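Leucine aminopeptidase 1, chloroplastic (Solanum lycopersicum, PDB 5D8N) removes N-terminal amino acids, preferably leucine, from peptides as a magnesium-dependent homohexameric aminopeptidase of the M17 family, with a role in wound signalling and insect defence. Local coordinates at residues D245-C257 with P276-T288. The protein carries 1 engineered substitution. Residues are numbered along the deposited sequence; the frame is centred on the assembly and turned at random.
Sequences DVISVNILDAEQC and PPYFIHLCFKTPT
Ser248 and Cys283 form one hydrogen-bonded antiparallel pair, Asn250 and His281 the next, Leu252 and Phe279 the third, each with both backbone bonds made; Phe279 N to Leu252 O is the straightest, 2.9 Å at 176°. Lys285 N adds a seventh bond, to Val246 O. Waters also bridge the two segments: one links Asn250 ND2 to His281 ND1 beside the strands, another Ala254 N to Pro277 O at one end. His281 NE2 hydrogen-bonds to His350 ND1 on the neighbouring strand 347-358.

Apolar contacts lie on both faces. On the one carrying Ile247, Val249 and Ile251, Leu282 CD2 comes 3.5 Å from Val249 CB, and Ile251 CD1 lies alongside Ile280 CG1. With CG swung opposite the backbone N (chi1 166°), the Phe284 ring lies beside Val246, whose CB is 3.7 Å from Phe284 CE1, while Ile247 CG1 meets the ring edge in plane. Trimming Phe284 to an alanine is likely to leave Val246 CB and Ile247 CG1 without their shared ring and open a gap beside them. On the face of Leu252 and Phe279, Cys257 of the following helix brings SG to 3.5 Å from Phe279 CB and obliquely to the ring, 5.0 Å from its centroid.

Beyond the strand, Asp253 N-caps the helix in a capping box: Gln256 N donates to Asp253 OD1 and Asp253 N to Gln256 OE1.

Strand 278-284 also pairs with 347-358, and helix 229-242 packs against Val249 and Ile280. The antiparallel pair thus forms one margin of the mixed eight-stranded sheet in the alpha/beta catalytic domain of M17 aminopeptidases.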
ATOM      1  N   ASP A 245       9.774  54.458   7.016  1.00 27.99           N
ATOM      2  CA  ASP A 245      10.549  55.103   8.068  1.00 30.95           C
ATOM      3  C   ASP A 245      10.883  54.178   9.229  1.00 29.98           C
ATOM      4  O   ASP A 245      11.807  54.482   9.988  1.00 28.41           O
ATOM      5  CB  ASP A 245       9.834  56.348   8.597  1.00 37.41           C
ATOM      6  CG  ASP A 245       8.542  56.016   9.303  1.00 38.17           C
ATOM      7  OD1 ASP A 245       7.884  55.031   8.922  1.00 39.33           O
ATOM      8  OD2 ASP A 245       8.141  56.797  10.179  1.00 49.84           O
ATOM      9  N   VAL A 246      10.257  52.998   9.277  1.00 27.01           N
ATOM     10  CA  VAL A 246      10.594  51.992  10.289  1.00 25.69           C
ATOM     11  C   VAL A 246      10.941  50.589   9.784  1.00 24.59           C
ATOM     12  O   VAL A 246      11.437  49.763  10.546  1.00 23.28           O
ATOM     13  CB  VAL A 246       9.461  51.872  11.315  1.00 27.16           C
ATOM     14  CG1 VAL A 246       9.357  53.180  12.101  1.00 31.28           C
ATOM     15  CG2 VAL A 246       8.140  51.547  10.655  1.00 25.85           C
ATOM     16  N   ILE A 247      10.652  50.310   8.515  1.00 25.00           N
ATOM     17  CA  ILE A 247      11.012  49.033   7.929  1.00 24.51           C
ATOM     18  C   ILE A 247      11.856  49.232   6.674  1.00 24.06           C
ATOM     19  O   ILE A 247      11.438  49.882   5.727  1.00 23.30           O
ATOM     20  CB  ILE A 247       9.762  48.175   7.626  1.00 23.36           C
ATOM     21  CG1 ILE A 247       9.033  47.812   8.926  1.00 21.44           C
ATOM     22  CG2 ILE A 247      10.168  46.921   6.872  1.00 24.52           C
ATOM     23  CD1 ILE A 247       7.697  47.107   8.722  1.00 22.80           C
ATOM     24  N   SER A 248      13.019  48.586   6.651  1.00 23.47           N
ATOM     25  CA  SER A 248      13.844  48.503   5.470  1.00 25.20           C
ATOM     26  C   SER A 248      13.780  47.094   4.890  1.00 25.51           C
ATOM     27  O   SER A 248      13.439  46.122   5.583  1.00 22.65           O
ATOM     28  CB  SER A 248      15.298  48.840   5.815  1.00 27.50           C
ATOM     29  OG  SER A 248      15.827  47.886   6.723  1.00 31.84           O
ATOM     30  N   VAL A 249      14.176  46.974   3.627  1.00 25.73           N
ATOM     31  CA  VAL A 249      14.113  45.684   2.948  1.00 27.62           C
ATOM     32  C   VAL A 249      15.375  45.464   2.134  1.00 28.84           C
ATOM     33  O   VAL A 249      15.939  46.409   1.582  1.00 29.09           O
ATOM     34  CB  VAL A 249      12.882  45.568   2.033  1.00 26.58           C
ATOM     35  CG1 VAL A 249      12.917  46.627   0.929  1.00 29.32           C
ATOM     36  CG2 VAL A 249      12.821  44.183   1.422  1.00 25.91           C
ATOM     37  N   ASN A 250      15.831  44.216   2.129  1.00 25.45           N
ATOM     38  CA  ASN A 250      16.873  43.757   1.231  1.00 25.69           C
ATOM     39  C   ASN A 250      16.488  42.378   0.689  1.00 23.56           C
ATOM     40  O   ASN A 250      16.227  41.449   1.460  1.00 21.14           O
ATOM     41  CB  ASN A 250      18.210  43.702   1.989  1.00 31.97           C
ATOM     42  CG  ASN A 250      19.421  43.557   1.080  1.00 36.17           C
ATOM     43  OD1 ASN A 250      19.385  43.862  -0.113  1.00 40.89           O
ATOM     44  ND2 ASN A 250      20.505  43.047   1.648  1.00 39.53           N
ATOM     45  N   ILE A 251      16.315  42.309  -0.628  1.00 21.80           N
ATOM     46  CA  ILE A 251      15.978  41.089  -1.319  1.00 23.45           C
ATOM     47  C   ILE A 251      17.242  40.570  -1.980  1.00 23.47           C
ATOM     48  O   ILE A 251      17.842  41.273  -2.793  1.00 23.83           O
ATOM     49  CB  ILE A 251      14.919  41.334  -2.408  1.00 27.29           C
ATOM     50  CG1 ILE A 251      13.666  41.970  -1.807  1.00 29.15           C
ATOM     51  CG2 ILE A 251      14.548  40.029  -3.100  1.00 28.39           C
ATOM     52  CD1 ILE A 251      13.068  41.211  -0.642  1.00 30.14           C
ATOM     53  N   LEU A 252      17.704  39.392  -1.572  1.00 23.01           N
ATOM     54  CA  LEU A 252      18.881  38.784  -2.208  1.00 24.28           C
ATOM     55  C   LEU A 252      18.452  37.797  -3.288  1.00 25.87           C
ATOM     56  O   LEU A 252      17.642  36.902  -3.025  1.00 23.72           O
ATOM     57  CB  LEU A 252      19.754  38.086  -1.165  1.00 24.79           C
ATOM     58  CG  LEU A 252      20.062  38.838   0.135  1.00 27.75           C
ATOM     59  CD1 LEU A 252      21.051  38.034   0.946  1.00 29.03           C
ATOM     60  CD2 LEU A 252      20.718  40.159  -0.191  1.00 34.10           C
ATOM     61  N   ASP A 253      19.101  37.872  -4.451  1.00 26.02           N
ATOM     62  CA  ASP A 253      18.867  36.900  -5.512  1.00 25.11           C
ATOM     63  C   ASP A 253      19.832  35.707  -5.415  1.00 24.76           C
ATOM     64  O   ASP A 253      20.584  35.580  -4.448  1.00 26.27           O
ATOM     65  CB  ASP A 253      18.899  37.574  -6.898  1.00 26.16           C
ATOM     66  CG  ASP A 253      20.287  38.052  -7.312  1.00 30.75           C
ATOM     67  OD1 ASP A 253      21.298  37.614  -6.714  1.00 28.88           O
ATOM     68  OD2 ASP A 253      20.346  38.895  -8.229  1.00 35.81           O
ATOM     69  N   ALA A 254      19.624  34.716  -6.270  1.00 23.09           N
ATOM     70  CA  ALA A 254      20.325  33.440  -6.153  1.00 23.81           C
ATOM     71  C   ALA A 254      21.830  33.649  -6.129  1.00 23.28           C
ATOM     72  O   ALA A 254      22.529  32.942  -5.401  1.00 22.22           O
ATOM     73  CB  ALA A 254      19.971  32.521  -7.316  1.00 23.96           C
ATOM     74  N   GLU A 255      22.321  34.601  -6.912  1.00 24.71           N
ATOM     75  CA  GLU A 255      23.762  34.840  -7.037  1.00 30.81           C
ATOM     76  C   GLU A 255      24.319  35.433  -5.757  1.00 26.28           C
ATOM     77  O   GLU A 255      25.371  35.019  -5.281  1.00 26.71           O
ATOM     78  CB  GLU A 255      24.102  35.802  -8.201  1.00 37.51           C
ATOM     79  CG  GLU A 255      24.334  35.116  -9.538  1.00 46.17           C
ATOM     80  CD  GLU A 255      25.412  34.020  -9.512  1.00 56.22           C
ATOM     81  OE1 GLU A 255      26.617  34.295  -9.295  1.00 54.14           O
ATOM     82  OE2 GLU A 255      25.071  32.838  -9.732  1.00 56.87           O
ATOM     83  N   GLN A 256      23.571  36.341  -5.152  1.00 25.48           N
ATOM     84  CA  GLN A 256      23.962  36.835  -3.837  1.00 27.61           C
ATOM     85  C   GLN A 256      23.947  35.755  -2.741  1.00 25.65           C
ATOM     86  O   GLN A 256      24.794  35.733  -1.853  1.00 22.99           O
ATOM     87  CB  GLN A 256      23.064  38.003  -3.447  1.00 30.08           C
ATOM     88  CG  GLN A 256      23.244  39.239  -4.325  1.00 32.89           C
ATOM     89  CD  GLN A 256      22.184  40.288  -4.044  1.00 35.10           C
ATOM     90  OE1 GLN A 256      21.025  40.143  -4.429  1.00 32.06           O
ATOM     91  NE2 GLN A 256      22.552  41.290  -3.260  1.00 36.91           N
ATOM     92  N   CYS A 257      22.991  34.837  -2.798  1.00 23.85           N
ATOM     93  CA  CYS A 257      22.937  33.777  -1.790  1.00 21.50           C
ATOM     94  C   CYS A 257      24.076  32.791  -2.035  1.00 22.07           C
ATOM     95  O   CYS A 257      24.632  32.188  -1.099  1.00 22.17           O
ATOM     96  CB  CYS A 257      21.589  33.060  -1.865  1.00 21.66           C
ATOM     97  SG  CYS A 257      20.228  34.129  -1.314  1.00 23.33           S
ATOM     98  N   PRO A 276      12.425  31.782 -10.163  1.00 28.30           N
ATOM     99  CA  PRO A 276      13.651  31.880  -9.368  1.00 28.29           C
ATOM    100  C   PRO A 276      13.394  32.161  -7.893  1.00 25.35           C
ATOM    101  O   PRO A 276      12.415  32.830  -7.552  1.00 27.11           O
ATOM    102  CB  PRO A 276      14.397  33.067 -10.004  1.00 28.31           C
ATOM    103  CG  PRO A 276      13.730  33.378 -11.295  1.00 30.19           C
ATOM    104  CD  PRO A 276      12.362  32.766 -11.260  1.00 31.60           C
ATOM    105  N   PRO A 277      14.386  31.875  -7.051  1.00 24.47           N
ATOM    106  CA  PRO A 277      14.281  32.061  -5.618  1.00 24.09           C
ATOM    107  C   PRO A 277      14.752  33.434  -5.152  1.00 23.53           C
ATOM    108  O   PRO A 277      15.504  34.080  -5.862  1.00 24.31           O
ATOM    109  CB  PRO A 277      15.269  31.047  -5.080  1.00 24.72           C
ATOM    110  CG  PRO A 277      16.333  31.012  -6.108  1.00 25.61           C
ATOM    111  CD  PRO A 277      15.646  31.212  -7.427  1.00 27.32           C
ATOM    112  N   TYR A 278      14.176  33.925  -4.062  1.00 21.20           N
ATOM    113  CA  TYR A 278      14.533  35.212  -3.504  1.00 21.40           C
ATOM    114  C   TYR A 278      14.605  35.054  -2.001  1.00 21.37           C
ATOM    115  O   TYR A 278      13.689  34.538  -1.356  1.00 22.77           O
ATOM    116  CB  TYR A 278      13.506  36.294  -3.867  1.00 21.92           C
ATOM    117  CG  TYR A 278      13.549  36.648  -5.332  1.00 24.27           C
ATOM    118  CD1 TYR A 278      14.565  37.470  -5.844  1.00 27.05           C
ATOM    119  CD2 TYR A 278      12.685  36.053  -6.234  1.00 26.08           C
ATOM    120  CE1 TYR A 278      14.724  37.676  -7.208  1.00 27.26           C
ATOM    121  CE2 TYR A 278      12.815  36.283  -7.596  1.00 29.09           C
ATOM    122  CZ  TYR A 278      13.793  37.138  -8.072  1.00 29.23           C
ATOM    123  OH  TYR A 278      13.949  37.306  -9.429  1.00 33.56           O
ATOM    124  N   PHE A 279      15.656  35.622  -1.430  1.00 20.99           N
ATOM    125  CA  PHE A 279      15.856  35.561   0.010  1.00 20.27           C
ATOM    126  C   PHE A 279      15.432  36.925   0.548  1.00 19.61           C
ATOM    127  O   PHE A 279      16.002  37.952   0.195  1.00 20.08           O
ATOM    128  CB  PHE A 279      17.326  35.228   0.295  1.00 19.92           C
ATOM    129  CG  PHE A 279      17.617  34.952   1.741  1.00 21.82           C
ATOM    130  CD1 PHE A 279      17.825  35.993   2.638  1.00 22.14           C
ATOM    131  CD2 PHE A 279      17.822  33.655   2.173  1.00 21.01           C
ATOM    132  CE1 PHE A 279      18.114  35.735   3.968  1.00 21.75           C
ATOM    133  CE2 PHE A 279      18.121  33.400   3.493  1.00 21.70           C
ATOM    134  CZ  PHE A 279      18.252  34.430   4.400  1.00 20.12           C
ATOM    135  N   ILE A 280      14.422  36.913   1.396  1.00 19.29           N
ATOM    136  CA  ILE A 280      13.777  38.108   1.882  1.00 21.49           C
ATOM    137  C   ILE A 280      14.276  38.482   3.262  1.00 21.58           C
ATOM    138  O   ILE A 280      14.233  37.679   4.203  1.00 20.27           O
ATOM    139  CB  ILE A 280      12.254  37.893   1.948  1.00 21.92           C
ATOM    140  CG1 ILE A 280      11.693  37.636   0.553  1.00 20.91           C
ATOM    141  CG2 ILE A 280      11.588  39.106   2.562  1.00 24.01           C
ATOM    142  CD1 ILE A 280      10.297  37.055   0.572  1.00 24.13           C
ATOM    143  N   HIS A 281      14.757  39.717   3.374  1.00 23.03           N
ATOM    144  CA  HIS A 281      15.204  40.268   4.652  1.00 22.31           C
ATOM    145  C   HIS A 281      14.583  41.632   4.945  1.00 21.61           C
ATOM    146  O   HIS A 281      14.921  42.631   4.320  1.00 23.73           O
ATOM    147  CB  HIS A 281      16.730  40.354   4.679  1.00 21.86           C
ATOM    148  CG  HIS A 281      17.289  40.813   5.987  1.00 23.21           C
ATOM    149  ND1 HIS A 281      18.565  41.324   6.110  1.00 23.22           N
ATOM    150  CD2 HIS A 281      16.710  40.949   7.209  1.00 24.24           C
ATOM    151  CE1 HIS A 281      18.786  41.637   7.378  1.00 23.92           C
ATOM    152  NE2 HIS A 281      17.671  41.441   8.062  1.00 22.66           N
ATOM    153  N   LEU A 282      13.628  41.663   5.857  1.00 21.10           N
ATOM    154  CA  LEU A 282      13.070  42.929   6.340  1.00 20.86           C
ATOM    155  C   LEU A 282      13.634  43.199   7.715  1.00 20.94           C
ATOM    156  O   LEU A 282      13.917  42.261   8.476  1.00 21.61           O
ATOM    157  CB  LEU A 282      11.555  42.841   6.474  1.00 19.68           C
ATOM    158  CG  LEU A 282      10.758  42.618   5.196  1.00 20.95           C
ATOM    159  CD1 LEU A 282       9.303  42.306   5.526  1.00 21.14           C
ATOM    160  CD2 LEU A 282      10.817  43.863   4.338  1.00 23.21           C
ATOM    161  N   CYS A 283      13.807  44.478   8.024  1.00 22.39           N
ATOM    162  CA  CYS A 283      14.223  44.897   9.358  1.00 23.51           C
ATOM    163  C   CYS A 283      13.362  46.040   9.876  1.00 23.80           C
ATOM    164  O   CYS A 283      13.254  47.084   9.222  1.00 24.57           O
ATOM    165  CB  CYS A 283      15.680  45.350   9.360  1.00 26.65           C
ATOM    166  SG  CYS A 283      16.287  45.690  11.043  1.00 31.52           S
ATOM    167  N   PHE A 284      12.731  45.813  11.021  1.00 21.69           N
ATOM    168  CA  PHE A 284      11.968  46.840  11.698  1.00 23.79           C
ATOM    169  C   PHE A 284      12.808  47.453  12.800  1.00 24.94           C
ATOM    170  O   PHE A 284      13.365  46.719  13.623  1.00 23.68           O
ATOM    171  CB  PHE A 284      10.666  46.300  12.307  1.00 24.60           C
ATOM    172  CG  PHE A 284      10.033  47.251  13.279  1.00 24.27           C
ATOM    173  CD1 PHE A 284       9.195  48.236  12.835  1.00 23.42           C
ATOM    174  CD2 PHE A 284      10.395  47.234  14.624  1.00 26.60           C
ATOM    175  CE1 PHE A 284       8.711  49.179  13.713  1.00 23.39           C
ATOM    176  CE2 PHE A 284       9.934  48.196  15.506  1.00 24.50           C
ATOM    177  CZ  PHE A 284       9.087  49.175  15.039  1.00 24.07           C
ATOM    178  N   LYS A 285      12.694  48.776  12.925  1.00 26.99           N
ATOM    179  CA  LYS A 285      13.377  49.552  13.965  1.00 31.54           C
ATOM    180  C   LYS A 285      12.807  50.977  13.953  1.00 29.43           C
ATOM    181  O   LYS A 285      12.809  51.579  12.880  1.00 28.60           O
ATOM    182  CB  LYS A 285      14.842  49.603  13.493  1.00 39.43           C
ATOM    183  CG  LYS A 285      15.896  50.236  14.367  1.00 52.71           C
ATOM    184  CD  LYS A 285      17.297  49.819  13.929  1.00 66.84           C
ATOM    185  CE  LYS A 285      17.672  50.134  12.478  1.00 75.73           C
ATOM    186  NZ  LYS A 285      17.757  48.934  11.581  1.00 72.35           N
ATOM    187  N   THR A 286      12.368  51.549  15.077  1.00 31.33           N
ATOM    188  CA  THR A 286      12.117  53.006  15.114  1.00 33.98           C
ATOM    189  C   THR A 286      13.449  53.782  15.106  1.00 34.53           C
ATOM    190  O   THR A 286      14.472  53.257  15.547  1.00 30.84           O
ATOM    191  CB  THR A 286      11.313  53.473  16.337  1.00 32.41           C
ATOM    192  OG1 THR A 286      11.968  53.013  17.521  1.00 32.85           O
ATOM    193  CG2 THR A 286       9.896  52.942  16.299  1.00 35.25           C
ATOM    194  N   PRO A 287      13.478  54.970  14.474  1.00 36.65           N
ATOM    195  CA  PRO A 287      14.746  55.698  14.284  1.00 42.38           C
ATOM    196  C   PRO A 287      15.396  56.208  15.588  1.00 43.05           C
ATOM    197  O   PRO A 287      16.565  56.581  15.608  1.00 45.79           O
ATOM    198  CB  PRO A 287      14.345  56.905  13.435  1.00 46.55           C
ATOM    199  CG  PRO A 287      13.018  56.576  12.860  1.00 46.05           C
ATOM    200  CD  PRO A 287      12.340  55.608  13.791  1.00 43.00           C
ATOM    201  N   THR A 288      14.677  56.112  16.700  1.00 41.24           N
ATOM    202  CA  THR A 288      15.167  56.610  17.967  1.00 44.22           C
ATOM    203  C   THR A 288      16.327  55.762  18.477  1.00 50.94           C
ATOM    204  O   THR A 288      16.543  54.659  17.982  1.00 56.62           O
ATOM    205  CB  THR A 288      14.039  56.670  19.010  1.00 46.98           C
ATOM    206  OG1 THR A 288      13.443  55.381  19.176  1.00 45.38           O
ATOM    207  CG2 THR A 288      12.951  57.657  18.586  1.00 50.92           C
TER
HETATM  208  O   HOH W   1      13.874  53.550  11.715  1.00 53.45           O
HETATM  209  O   HOH W   2      20.217  43.090   4.513  1.00 27.46           O
HETATM  210  O   HOH W   3      17.125  34.632  -7.986  1.00 25.08           O